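Local coordinates for protein probable O-methyltransferase (Mycobacterium tuberculosis, PDB 6JCL) that transfers the methyl group of S-adenosyl-L-methionine to one hydroxyl of catechol-like compounds, with the help of a divalent metal cation, and works as a homodimer, at residues D24-A29 and L78-G83; D11-L16 and S45-K50; A37-I42 and A98-V103; E115-V118 and D123-P126; R187-M192 and A200-T205. All blocks are in the same frame, centred on the assembly; numbering follows the deposited sequence.

Contact 1 (D24-A29 and L78-G83); sequences DPALAA and LARGAG
Arg80 and Asp24 reach for each other from opposite directions and meet with their flat ends nearly in one plane, the guanidinium and carboxylate tilted by only 22°. The grip is end-on and bidentate. NH1 of Arg80 donates to OD1 of Asp24 at 3.0 Å, almost straight, within the guanidinium plane and onto the syn lone pair of that oxygen; NH2 of Arg80 gives a more bent bond of 2.8 Å to OD2 of Asp24. Arginine suits the place because its chain, extended from CG to NE, bridges backbones whose nearest CA atoms, those of Ala26 and Arg80, stand 11.6 Å apart. Asp24 has a second task as the N-cap of helix 25-36: OD1 also accepts from Leu27 N at 3.2 Å, a donor that comes from above the carboxylate plane. Its CG lies anti to the backbone N (chi1 -167°), which brings the carboxylate between the helix start and the arginine. Apolar groups flank the guanidinium: Leu27 CD1 lies 3.4 Å from Arg80 NH2, and Ala26 CB is near NH1. Outside the pair, Arg80 makes a cation-pi contact with Trp77 of its own helix, and Leu27 packs on Phe73 and Ile76. With OD1 shared by a helix-end amide and a guanidinium, Asp24 is probably kept ionised, and its charge links the start of helix 25-36 to the last turn of helix 73-82.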
# COMPACT_ATOMS: atom_id res chain seq x y z
N ASP A 24 5.93 -5.57 -20.70
CA ASP A 24 4.70 -4.80 -20.82
C ASP A 24 4.89 -3.84 -21.98
O ASP A 24 5.35 -2.71 -21.80
CB ASP A 24 4.37 -4.06 -19.53
CG ASP A 24 2.94 -3.52 -19.51
OD1 ASP A 24 2.46 -3.06 -20.57
OD2 ASP A 24 2.30 -3.60 -18.44
N PRO A 25 4.58 -4.28 -23.20
CA PRO A 25 4.84 -3.43 -24.38
C PRO A 25 4.04 -2.14 -24.38
O PRO A 25 4.49 -1.16 -24.98
CB PRO A 25 4.46 -4.34 -25.57
CG PRO A 25 3.65 -5.44 -24.97
CD PRO A 25 4.02 -5.59 -23.55
N ALA A 26 2.86 -2.11 -23.75
CA ALA A 26 2.13 -0.84 -23.67
C ALA A 26 2.90 0.18 -22.83
O ALA A 26 3.02 1.35 -23.22
CB ALA A 26 0.74 -1.07 -23.09
N LEU A 27 3.45 -0.25 -21.71
CA LEU A 27 4.22 0.69 -20.90
C LEU A 27 5.59 0.96 -21.52
O LEU A 27 6.09 2.09 -21.41
CB LEU A 27 4.38 0.15 -19.49
CG LEU A 27 3.03 0.07 -18.76
CD1 LEU A 27 3.24 -0.68 -17.48
CD2 LEU A 27 2.42 1.44 -18.49
N ALA A 28 6.19 -0.03 -22.19
CA ALA A 28 7.43 0.23 -22.93
C ALA A 28 7.21 1.27 -24.01
O ALA A 28 8.02 2.20 -24.17
CB ALA A 28 7.99 -1.07 -23.51
N ALA A 29 6.10 1.17 -24.75
CA ALA A 29 5.81 2.17 -25.76
C ALA A 29 5.54 3.54 -25.13
O ALA A 29 5.93 4.57 -25.70
CB ALA A 29 4.62 1.73 -26.62
N LEU A 78 -3.85 3.05 -13.24
CA LEU A 78 -5.14 3.29 -12.59
C LEU A 78 -6.29 2.80 -13.46
O LEU A 78 -7.22 2.17 -12.96
CB LEU A 78 -5.30 4.79 -12.29
CG LEU A 78 -4.41 5.26 -11.15
CD1 LEU A 78 -4.38 6.80 -11.13
CD2 LEU A 78 -4.92 4.69 -9.83
N ALA A 79 -6.20 3.04 -14.77
CA ALA A 79 -7.27 2.63 -15.68
C ALA A 79 -7.36 1.12 -15.76
O ALA A 79 -8.45 0.56 -15.85
CB ALA A 79 -7.06 3.24 -17.06
N ARG A 80 -6.21 0.45 -15.72
CA ARG A 80 -6.21 -1.01 -15.67
C ARG A 80 -6.93 -1.51 -14.43
O ARG A 80 -7.71 -2.48 -14.50
CB ARG A 80 -4.77 -1.51 -15.69
CG ARG A 80 -4.13 -1.45 -17.06
CD ARG A 80 -2.63 -1.70 -16.93
NE ARG A 80 -2.01 -1.88 -18.23
CZ ARG A 80 -0.72 -2.10 -18.44
NH1 ARG A 80 -0.28 -2.26 -19.68
NH2 ARG A 80 0.13 -2.15 -17.41
N GLY A 81 -6.69 -0.87 -13.28
CA GLY A 81 -7.30 -1.31 -12.05
C GLY A 81 -8.79 -1.01 -11.99
O GLY A 81 -9.55 -1.78 -11.39
N ALA A 82 -9.21 0.11 -12.57
CA ALA A 82 -10.64 0.46 -12.62
C ALA A 82 -11.45 -0.41 -13.57
O ALA A 82 -12.67 -0.45 -13.46
CB ALA A 82 -10.81 1.92 -13.03
N GLY A 83 -10.81 -1.07 -14.54
CA GLY A 83 -11.52 -2.00 -15.40
C GLY A 83 -12.26 -1.34 -16.56
O GLY A 83 -12.32 -0.12 -16.68

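Contact 2 (D11-L16 and S45-K50); sequences DVDAFL and SAQQGK
At the dimer interface, Asp13 and Leu16 of the N-terminal helix 9-21 meet Ser45 and Gln47 at the start of helix 46-58. Gln47 lays its amide beside Leu16, its CD 3.6 Å from Leu16 CB. The bend at chi2 (-51°) folds the glutamine, a residue able to offer both methylene surface and amide, against the neighbouring helix. The amide is held at both ends: NE2 donates to Asp17, and OE1 accepts from the backbone N of Ala202 of the second subunit. Asp13 slides past Gln47 in the opposite sense, with carboxylate and amide planes 55° apart, and its OD1 takes a bond from Gln204 of the second subunit. Its OD2 accepts from Arg208 N of its own chain, so this buried carboxylate has partners on both oxygens. The first turn of helix 46-58 is closed by a capping box, Ser45 OG accepting from Gln48 N and Gln48 OE1 from Ser45 N; serine, short and able to accept, fits the N-cap. Water adds to the link: one molecule donates to Asp13 OD2 at 2.6 Å and is 2.7 Å from Ser45 OG, and a second accepts from Gln47 N at 3.1 Å and reaches Asp13 OD2 only weakly.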
# COMPACT_ATOMS: atom_id res chain seq x y z
N ASP A 11 18.62 -2.43 -7.92
CA ASP A 11 18.80 -3.82 -8.35
C ASP A 11 17.62 -4.68 -7.95
O ASP A 11 17.16 -5.53 -8.72
CB ASP A 11 20.05 -4.43 -7.72
CG ASP A 11 21.35 -3.78 -8.17
OD1 ASP A 11 21.45 -3.36 -9.34
OD2 ASP A 11 22.26 -3.68 -7.32
N VAL A 12 17.14 -4.50 -6.72
CA VAL A 12 15.99 -5.27 -6.25
C VAL A 12 14.76 -4.94 -7.08
O VAL A 12 14.01 -5.85 -7.48
CB VAL A 12 15.76 -5.03 -4.75
CG1 VAL A 12 14.43 -5.67 -4.31
CG2 VAL A 12 16.93 -5.62 -3.97
N ASP A 13 14.55 -3.67 -7.40
CA ASP A 13 13.39 -3.30 -8.22
C ASP A 13 13.47 -3.93 -9.60
O ASP A 13 12.44 -4.29 -10.18
CB ASP A 13 13.27 -1.79 -8.39
CG ASP A 13 12.15 -1.18 -7.52
OD1 ASP A 13 11.58 -1.86 -6.64
OD2 ASP A 13 11.84 0.01 -7.74
N ALA A 14 14.67 -4.04 -10.18
CA ALA A 14 14.78 -4.69 -11.48
C ALA A 14 14.32 -6.14 -11.40
O ALA A 14 13.62 -6.62 -12.29
CB ALA A 14 16.21 -4.59 -12.00
N PHE A 15 14.70 -6.84 -10.32
CA PHE A 15 14.23 -8.21 -10.12
C PHE A 15 12.71 -8.25 -9.94
O PHE A 15 12.03 -9.08 -10.54
CB PHE A 15 14.95 -8.83 -8.90
CG PHE A 15 14.38 -10.14 -8.44
CD1 PHE A 15 14.74 -11.34 -9.05
CD2 PHE A 15 13.50 -10.18 -7.36
CE1 PHE A 15 14.20 -12.57 -8.59
CE2 PHE A 15 12.97 -11.39 -6.91
CZ PHE A 15 13.32 -12.58 -7.52
N LEU A 16 12.18 -7.34 -9.13
CA LEU A 16 10.74 -7.31 -8.91
C LEU A 16 10.00 -7.02 -10.21
O LEU A 16 8.95 -7.62 -10.48
CB LEU A 16 10.39 -6.26 -7.84
CG LEU A 16 10.95 -6.47 -6.42
CD1 LEU A 16 10.53 -5.32 -5.52
CD2 LEU A 16 10.46 -7.78 -5.84
N SER A 45 7.43 4.14 -10.74
CA SER A 45 8.07 2.91 -11.13
C SER A 45 7.01 1.85 -11.41
O SER A 45 5.83 2.01 -11.07
CB SER A 45 8.99 2.42 -10.02
OG SER A 45 8.19 1.99 -8.93
N ALA A 46 7.43 0.74 -12.01
CA ALA A 46 6.46 -0.30 -12.33
C ALA A 46 5.82 -0.89 -11.07
O ALA A 46 4.62 -1.16 -11.05
CB ALA A 46 7.11 -1.40 -13.17
N GLN A 47 6.61 -1.11 -10.00
CA GLN A 47 6.00 -1.65 -8.78
C GLN A 47 5.01 -0.66 -8.17
O GLN A 47 3.95 -1.06 -7.64
CB GLN A 47 7.08 -2.01 -7.75
CG GLN A 47 8.09 -3.13 -8.18
CD GLN A 47 7.41 -4.39 -8.69
OE1 GLN A 47 6.69 -5.08 -7.96
NE2 GLN A 47 7.65 -4.72 -9.96
N GLN A 48 5.35 0.63 -8.21
CA GLN A 48 4.47 1.66 -7.69
C GLN A 48 3.19 1.76 -8.52
O GLN A 48 2.09 1.90 -7.97
CB GLN A 48 5.19 3.01 -7.69
CG GLN A 48 6.35 3.07 -6.74
CD GLN A 48 7.17 4.34 -6.93
OE1 GLN A 48 7.07 5.01 -7.95
NE2 GLN A 48 8.00 4.67 -5.94
N GLY A 49 3.34 1.76 -9.84
CA GLY A 49 2.16 1.80 -10.69
C GLY A 49 1.28 0.59 -10.49
O GLY A 49 0.06 0.71 -10.34
N LYS A 50 1.88 -0.59 -10.41
CA LYS A 50 1.09 -1.78 -10.17
C LYS A 50 0.36 -1.70 -8.84
O LYS A 50 -0.78 -2.15 -8.72
CB LYS A 50 1.96 -3.03 -10.23
CG LYS A 50 1.13 -4.32 -10.14
CD LYS A 50 1.60 -5.28 -11.20
CE LYS A 50 0.64 -6.44 -11.34
NZ LYS A 50 1.37 -7.67 -11.65
O HOH W 1 9.87 1.43 -6.87
O HOH W 2 9.71 -0.78 -10.09

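Contact 3 (A37-I42 and A98-V103); sequences AELPRI and AEVARV
Ala37 and Leu39 pack against Val100 just where a Schellman motif ends helix 25-36, so the contact joins the exit of that helix to helix 95-107 of the Rossmann-like methyltransferase fold. The interaction across the two segments is wholly apolar. Val100 divides its two methyls between the partners: CG2 meets Ala37 CB, and CG1 faces Leu39 CD2. Leucine and valine reach toward each other tip to tip, whereas alanine, with a single methyl, lets the backbones draw in to 7.4 Å between the CA atoms of Ala37 and Val100. Valine suits the place because its fork offers two methyls; with CG1 anti to the backbone N (chi1 170°), CG1 is turned to Leu39 and CG2 to Ala37.

Backbone bonds shape the loop side. Glu38, with positive phi, is the C-prime residue of the Schellman motif; its own N bonds to Asp35 O, and Leu39 N returns to Ser34 O, which turns the chain so that Leu39 points inward. Further along, Arg41 is the centre of an inverse gamma turn that leads to Ile42, a residue touching S-adenosylhomocysteine in the cofactor pocket.

The polar link beside the contact is made by Lys96, near the start of helix 95-107, which donates to Ala37 O. The tightest approach between the segments is that of Ala37 CB to Val100 CG2, 3.5 Å, against 4.1 Å from Leu39 CD2 to Val100 CG1.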
# COMPACT_ATOMS: atom_id res chain seq x y z
N ALA A 37 9.29 12.84 -26.70
CA ALA A 37 8.79 14.18 -26.47
C ALA A 37 9.55 14.92 -25.37
O ALA A 37 9.18 16.04 -25.01
CB ALA A 37 7.29 14.14 -26.14
N GLU A 38 10.62 14.32 -24.85
CA GLU A 38 11.50 14.95 -23.85
C GLU A 38 10.78 15.25 -22.55
O GLU A 38 11.07 16.25 -21.87
CB GLU A 38 12.16 16.22 -24.41
CG GLU A 38 13.04 15.93 -25.61
CD GLU A 38 13.70 17.18 -26.16
OE1 GLU A 38 12.98 18.12 -26.56
OE2 GLU A 38 14.94 17.22 -26.19
N LEU A 39 9.84 14.40 -22.17
CA LEU A 39 9.24 14.53 -20.85
C LEU A 39 10.25 14.11 -19.79
O LEU A 39 11.06 13.20 -20.02
CB LEU A 39 7.98 13.67 -20.75
CG LEU A 39 6.64 14.31 -21.15
CD1 LEU A 39 6.66 14.92 -22.54
CD2 LEU A 39 5.53 13.28 -21.04
N PRO A 40 10.24 14.75 -18.62
CA PRO A 40 11.12 14.30 -17.54
C PRO A 40 10.82 12.86 -17.16
O PRO A 40 9.66 12.43 -17.15
CB PRO A 40 10.79 15.26 -16.39
CG PRO A 40 9.42 15.81 -16.71
CD PRO A 40 9.34 15.84 -18.22
N ARG A 41 11.87 12.10 -16.86
CA ARG A 41 11.73 10.68 -16.56
C ARG A 41 11.42 10.49 -15.08
O ARG A 41 12.22 9.99 -14.29
CB ARG A 41 12.99 9.93 -16.99
CG ARG A 41 13.31 10.20 -18.44
CD ARG A 41 14.55 9.47 -18.92
NE ARG A 41 14.19 8.20 -19.52
CZ ARG A 41 15.05 7.40 -20.15
NH1 ARG A 41 14.63 6.25 -20.66
NH2 ARG A 41 16.32 7.77 -20.28
N ILE A 42 10.19 10.89 -14.71
CA ILE A 42 9.81 10.94 -13.30
C ILE A 42 8.50 10.21 -13.03
O ILE A 42 7.84 10.46 -12.02
CB ILE A 42 9.72 12.40 -12.81
CG1 ILE A 42 8.61 13.15 -13.55
CG2 ILE A 42 11.12 13.13 -12.93
CD1 ILE A 42 8.36 14.59 -13.02
N ALA A 98 -0.25 16.43 -21.99
CA ALA A 98 -1.56 15.85 -22.25
C ALA A 98 -1.60 15.14 -23.59
O ALA A 98 -2.19 14.05 -23.71
CB ALA A 98 -2.64 16.93 -22.20
N GLU A 99 -0.99 15.73 -24.62
CA GLU A 99 -1.03 15.10 -25.95
C GLU A 99 -0.28 13.78 -25.97
O GLU A 99 -0.77 12.79 -26.54
CB GLU A 99 -0.46 16.06 -26.99
CG GLU A 99 -1.25 16.10 -28.29
CD GLU A 99 -2.76 16.15 -28.08
OE1 GLU A 99 -3.49 15.50 -28.86
OE2 GLU A 99 -3.23 16.85 -27.15
N VAL A 100 0.89 13.73 -25.35
CA VAL A 100 1.65 12.49 -25.22
C VAL A 100 0.85 11.46 -24.43
O VAL A 100 0.79 10.28 -24.82
CB VAL A 100 3.01 12.77 -24.57
CG1 VAL A 100 3.72 11.45 -24.20
CG2 VAL A 100 3.87 13.60 -25.50
N ALA A 101 0.23 11.88 -23.32
CA ALA A 101 -0.53 10.95 -22.49
C ALA A 101 -1.70 10.35 -23.25
O ALA A 101 -2.01 9.16 -23.10
CB ALA A 101 -1.03 11.66 -21.22
N ARG A 102 -2.39 11.15 -24.07
CA ARG A 102 -3.52 10.62 -24.82
C ARG A 102 -3.06 9.54 -25.79
O ARG A 102 -3.70 8.49 -25.93
CB ARG A 102 -4.24 11.75 -25.54
CG ARG A 102 -5.08 12.60 -24.58
CD ARG A 102 -5.73 13.76 -25.31
NE ARG A 102 -6.56 14.56 -24.41
CZ ARG A 102 -6.65 15.88 -24.46
NH1 ARG A 102 -5.95 16.55 -25.37
NH2 ARG A 102 -7.43 16.54 -23.62
N VAL A 103 -1.93 9.77 -26.47
CA VAL A 103 -1.37 8.73 -27.34
C VAL A 103 -1.03 7.48 -26.53
O VAL A 103 -1.31 6.35 -26.97
CB VAL A 103 -0.14 9.27 -28.10
CG1 VAL A 103 0.56 8.14 -28.84
CG2 VAL A 103 -0.55 10.37 -29.07

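Contact 4 (E115-V118 and D123-P126); sequences EVVV and DTLP
Val117 in the last part of strand 114-118 comes closest to Thr124, their CA atoms 7.4 Å apart, as the chain returns to the strand in the short helix after it. The contact lies at the C-terminal end of an edge strand of the Rossmann-like methyltransferase sheet, beside the cofactor pocket: the side chain of Thr124 is about 6 Å from the bound S-adenosylhomocysteine, and the neighbouring Ala121 probably binds S-adenosylmethionine.

The side chains of Val117 and Thr124 slide past each other in opposite directions. Val117 leads with CG1, which stands anti to its backbone N (chi1 174°) and lies 3.9 Å from both CB and CG2 of Thr124. The same threonine methyl, CG2, also lies 3.9 Å from Val118 O, so it rests against the valine side chain and the next carbonyl at once. The CB of Val118 points away from the helix, and the residue takes part through its backbone oxygen.

Threonine suits this place because its branches do different work. The methyl faces the valine, while the hydroxyl, set between its own backbone N and carbonyl carbon (chi1 58°), turns to a water. Thr124 OG1 donates to this water at 2.6 Å, and the water in turn donates to Val117 O at 2.8 Å. Beta-branched valine likewise suits an extended strand.

Around the pair, strand 114-118 hydrogen-bonds through Glu115 and Val117 to strand 87-92, whose Leu91 packs against Val117, Thr124 and Leu125. Helix 95-107 covers Val116 and Val118 through Ala98, and helix 145-155 receives Leu125 on Tyr148, Trp151 and Leu155.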
# COMPACT_ATOMS: atom_id res chain seq x y z
N GLU A 115 -10.35 10.37 -19.40
CA GLU A 115 -10.42 11.74 -19.91
C GLU A 115 -9.26 12.52 -19.33
O GLU A 115 -9.12 12.61 -18.11
CB GLU A 115 -11.75 12.40 -19.55
CG GLU A 115 -11.95 13.77 -20.16
CD GLU A 115 -13.24 14.43 -19.72
OE1 GLU A 115 -13.77 14.04 -18.65
OE2 GLU A 115 -13.74 15.32 -20.44
N VAL A 116 -8.42 13.08 -20.20
CA VAL A 116 -7.39 14.03 -19.80
C VAL A 116 -8.00 15.43 -19.90
O VAL A 116 -8.46 15.85 -20.97
CB VAL A 116 -6.14 13.90 -20.69
CG1 VAL A 116 -4.99 14.78 -20.17
CG2 VAL A 116 -5.69 12.44 -20.78
N VAL A 117 -8.04 16.14 -18.78
CA VAL A 117 -8.64 17.47 -18.70
C VAL A 117 -7.50 18.45 -18.59
O VAL A 117 -6.73 18.41 -17.62
CB VAL A 117 -9.58 17.59 -17.49
CG1 VAL A 117 -10.10 19.02 -17.33
CG2 VAL A 117 -10.72 16.60 -17.61
N VAL A 118 -7.37 19.35 -19.57
CA VAL A 118 -6.19 20.19 -19.68
C VAL A 118 -6.44 21.52 -18.99
O VAL A 118 -7.46 22.18 -19.24
CB VAL A 118 -5.79 20.38 -21.15
CG1 VAL A 118 -4.55 21.27 -21.25
CG2 VAL A 118 -5.53 19.02 -21.79
N ASP A 123 -8.16 25.31 -11.39
CA ASP A 123 -9.21 25.86 -12.24
C ASP A 123 -10.14 24.80 -12.79
O ASP A 123 -11.31 25.11 -13.07
CB ASP A 123 -8.60 26.64 -13.40
CG ASP A 123 -7.74 27.80 -12.93
OD1 ASP A 123 -8.02 28.34 -11.83
OD2 ASP A 123 -6.78 28.16 -13.65
N THR A 124 -9.67 23.57 -12.99
CA THR A 124 -10.53 22.54 -13.58
C THR A 124 -11.26 21.71 -12.53
O THR A 124 -12.38 21.26 -12.80
CB THR A 124 -9.72 21.62 -14.51
OG1 THR A 124 -8.65 21.00 -13.78
CG2 THR A 124 -9.16 22.40 -15.70
N LEU A 125 -10.67 21.51 -11.35
CA LEU A 125 -11.34 20.77 -10.28
C LEU A 125 -12.76 21.26 -9.99
O LEU A 125 -13.63 20.41 -9.78
CB LEU A 125 -10.49 20.82 -9.00
CG LEU A 125 -9.35 19.80 -8.96
CD1 LEU A 125 -8.27 20.14 -7.91
CD2 LEU A 125 -9.88 18.37 -8.72
N PRO A 126 -13.05 22.58 -9.95
CA PRO A 126 -14.44 23.03 -9.73
C PRO A 126 -15.39 22.72 -10.89
O PRO A 126 -16.61 22.86 -10.71
CB PRO A 126 -14.31 24.55 -9.56
CG PRO A 126 -12.89 24.80 -9.26
CD PRO A 126 -12.09 23.70 -9.87
O HOH W 3 -6.77 20.11 -15.40

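Contact 5 (R187-M192 and A200-T205); sequences RTLQMM and ATAIQT
Helix segment 187-192 draws in on strand segment 200-205 toward one end, the CA atoms of Met192 and Ala200 standing 6.6 Å apart and those of Leu189 and Ala202 8.2 Å. At the wider point the leucine closes the distance: with CG anti to its carbonyl carbon (chi1 -68°), Leu189 brings CD2 to 4.0 Å from Ala202 CB. At the closer point Met192 CB lies 4.3 Å from Ala200 CB, and the rest of the methionine passes on to Ala215 and Ala217 of strand 212-219. Alanine suits both strand positions, since a single methyl pointing to the helix lets Leu189 and Met192 come close. In the methyltransferase fold this is helix 180-194 packed on the sheet, with strand 198-206 outermost within its chain and antiparallel to strand 212-219. The strand also takes part in the dimer: Thr201 OG1 bonds to Gln47 O of the second subunit, and along its edge Thr205 pairs in an antiparallel ladder with a strand of that subunit, so the sheet continues across the interface. Leu189 also packs on Val167 and Ile173, both in loops.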
# COMPACT_ATOMS: atom_id res chain seq x y z
N ARG A 187 4.46 19.87 5.14
CA ARG A 187 3.20 20.54 5.43
C ARG A 187 2.02 19.67 5.04
O ARG A 187 0.99 19.66 5.72
CB ARG A 187 3.12 21.88 4.68
CG ARG A 187 1.79 22.61 4.88
CD ARG A 187 1.52 23.67 3.82
NE ARG A 187 0.17 24.23 3.97
CZ ARG A 187 -0.52 24.81 2.99
NH1 ARG A 187 -0.00 24.91 1.78
NH2 ARG A 187 -1.74 25.28 3.23
N THR A 188 2.15 18.93 3.93
CA THR A 188 1.09 18.02 3.51
C THR A 188 0.82 16.97 4.58
O THR A 188 -0.34 16.70 4.93
CB THR A 188 1.51 17.33 2.21
OG1 THR A 188 1.61 18.30 1.16
CG2 THR A 188 0.50 16.22 1.79
N LEU A 189 1.88 16.36 5.11
CA LEU A 189 1.72 15.33 6.12
C LEU A 189 1.11 15.90 7.40
O LEU A 189 0.25 15.27 8.04
CB LEU A 189 3.08 14.68 6.41
CG LEU A 189 3.67 13.84 5.26
CD1 LEU A 189 5.14 13.54 5.57
CD2 LEU A 189 2.88 12.57 5.09
N GLN A 190 1.54 17.10 7.79
CA GLN A 190 0.97 17.71 8.99
C GLN A 190 -0.51 18.02 8.78
O GLN A 190 -1.33 17.80 9.69
CB GLN A 190 1.76 18.96 9.35
CG GLN A 190 3.15 18.58 9.86
CD GLN A 190 4.00 19.79 10.20
OE1 GLN A 190 4.03 20.77 9.46
NE2 GLN A 190 4.70 19.73 11.33
N MET A 191 -0.88 18.48 7.58
CA MET A 191 -2.28 18.78 7.31
C MET A 191 -3.12 17.51 7.35
O MET A 191 -4.21 17.50 7.94
CB MET A 191 -2.41 19.47 5.96
CG MET A 191 -3.86 19.73 5.53
SD MET A 191 -4.48 18.40 4.47
CE MET A 191 -5.89 19.24 3.73
N MET A 192 -2.61 16.41 6.79
CA MET A 192 -3.38 15.17 6.76
C MET A 192 -3.56 14.62 8.17
O MET A 192 -4.64 14.11 8.51
CB MET A 192 -2.71 14.13 5.84
CG MET A 192 -2.68 14.55 4.38
SD MET A 192 -1.81 13.40 3.30
CE MET A 192 -3.07 12.15 3.12
N ALA A 200 -4.96 8.65 8.16
CA ALA A 200 -3.84 8.60 7.23
C ALA A 200 -2.66 7.82 7.80
O ALA A 200 -2.49 7.72 9.02
CB ALA A 200 -3.36 10.02 6.89
N THR A 201 -1.86 7.28 6.88
CA THR A 201 -0.56 6.72 7.19
C THR A 201 0.41 7.12 6.08
O THR A 201 0.01 7.62 5.03
CB THR A 201 -0.63 5.19 7.34
OG1 THR A 201 0.59 4.71 7.93
CG2 THR A 201 -0.83 4.52 5.97
N ALA A 202 1.71 6.94 6.32
CA ALA A 202 2.70 7.23 5.29
C ALA A 202 3.77 6.15 5.33
O ALA A 202 4.24 5.78 6.41
CB ALA A 202 3.34 8.63 5.48
N ILE A 203 4.10 5.62 4.16
CA ILE A 203 5.04 4.52 4.04
C ILE A 203 6.27 5.03 3.31
O ILE A 203 6.18 5.48 2.15
CB ILE A 203 4.43 3.33 3.29
CG1 ILE A 203 3.17 2.83 4.03
CG2 ILE A 203 5.46 2.21 3.15
CD1 ILE A 203 3.42 2.43 5.47
N GLN A 204 7.44 4.92 3.95
CA GLN A 204 8.69 5.24 3.27
C GLN A 204 9.09 4.11 2.34
O GLN A 204 9.03 2.94 2.71
CB GLN A 204 9.81 5.43 4.29
CG GLN A 204 9.48 6.43 5.40
CD GLN A 204 10.68 6.66 6.31
OE1 GLN A 204 11.74 7.10 5.84
NE2 GLN A 204 10.53 6.34 7.59
N THR A 205 9.55 4.47 1.13
CA THR A 205 9.89 3.48 0.11
C THR A 205 11.29 3.71 -0.41
O THR A 205 11.84 4.82 -0.32
CB THR A 205 8.91 3.49 -1.07
OG1 THR A 205 8.96 4.75 -1.75
CG2 THR A 205 7.48 3.20 -0.58

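In the fold
From the N terminus, contact 2 opens first and closes a loop from helix 9-21 to helix 46-58. Inside that loop contacts 1 and 3 open, and both cross contact 2 and each other: contact 1 carries helix 25-36 to helix 73-82, and contact 3 ties the loop after helix 25-36 to helix 95-107. Contacts 4 and 5 follow in series as short local closures on the two strands that are outermost within this chain. Arg102 and Ala98 of contact 3 touch Val116 and Val118 of contact 4, joining helix 95-107 to one sheet edge. Contacts 2 and 5 meet at Gln48 and Thr205, and both face the second subunit.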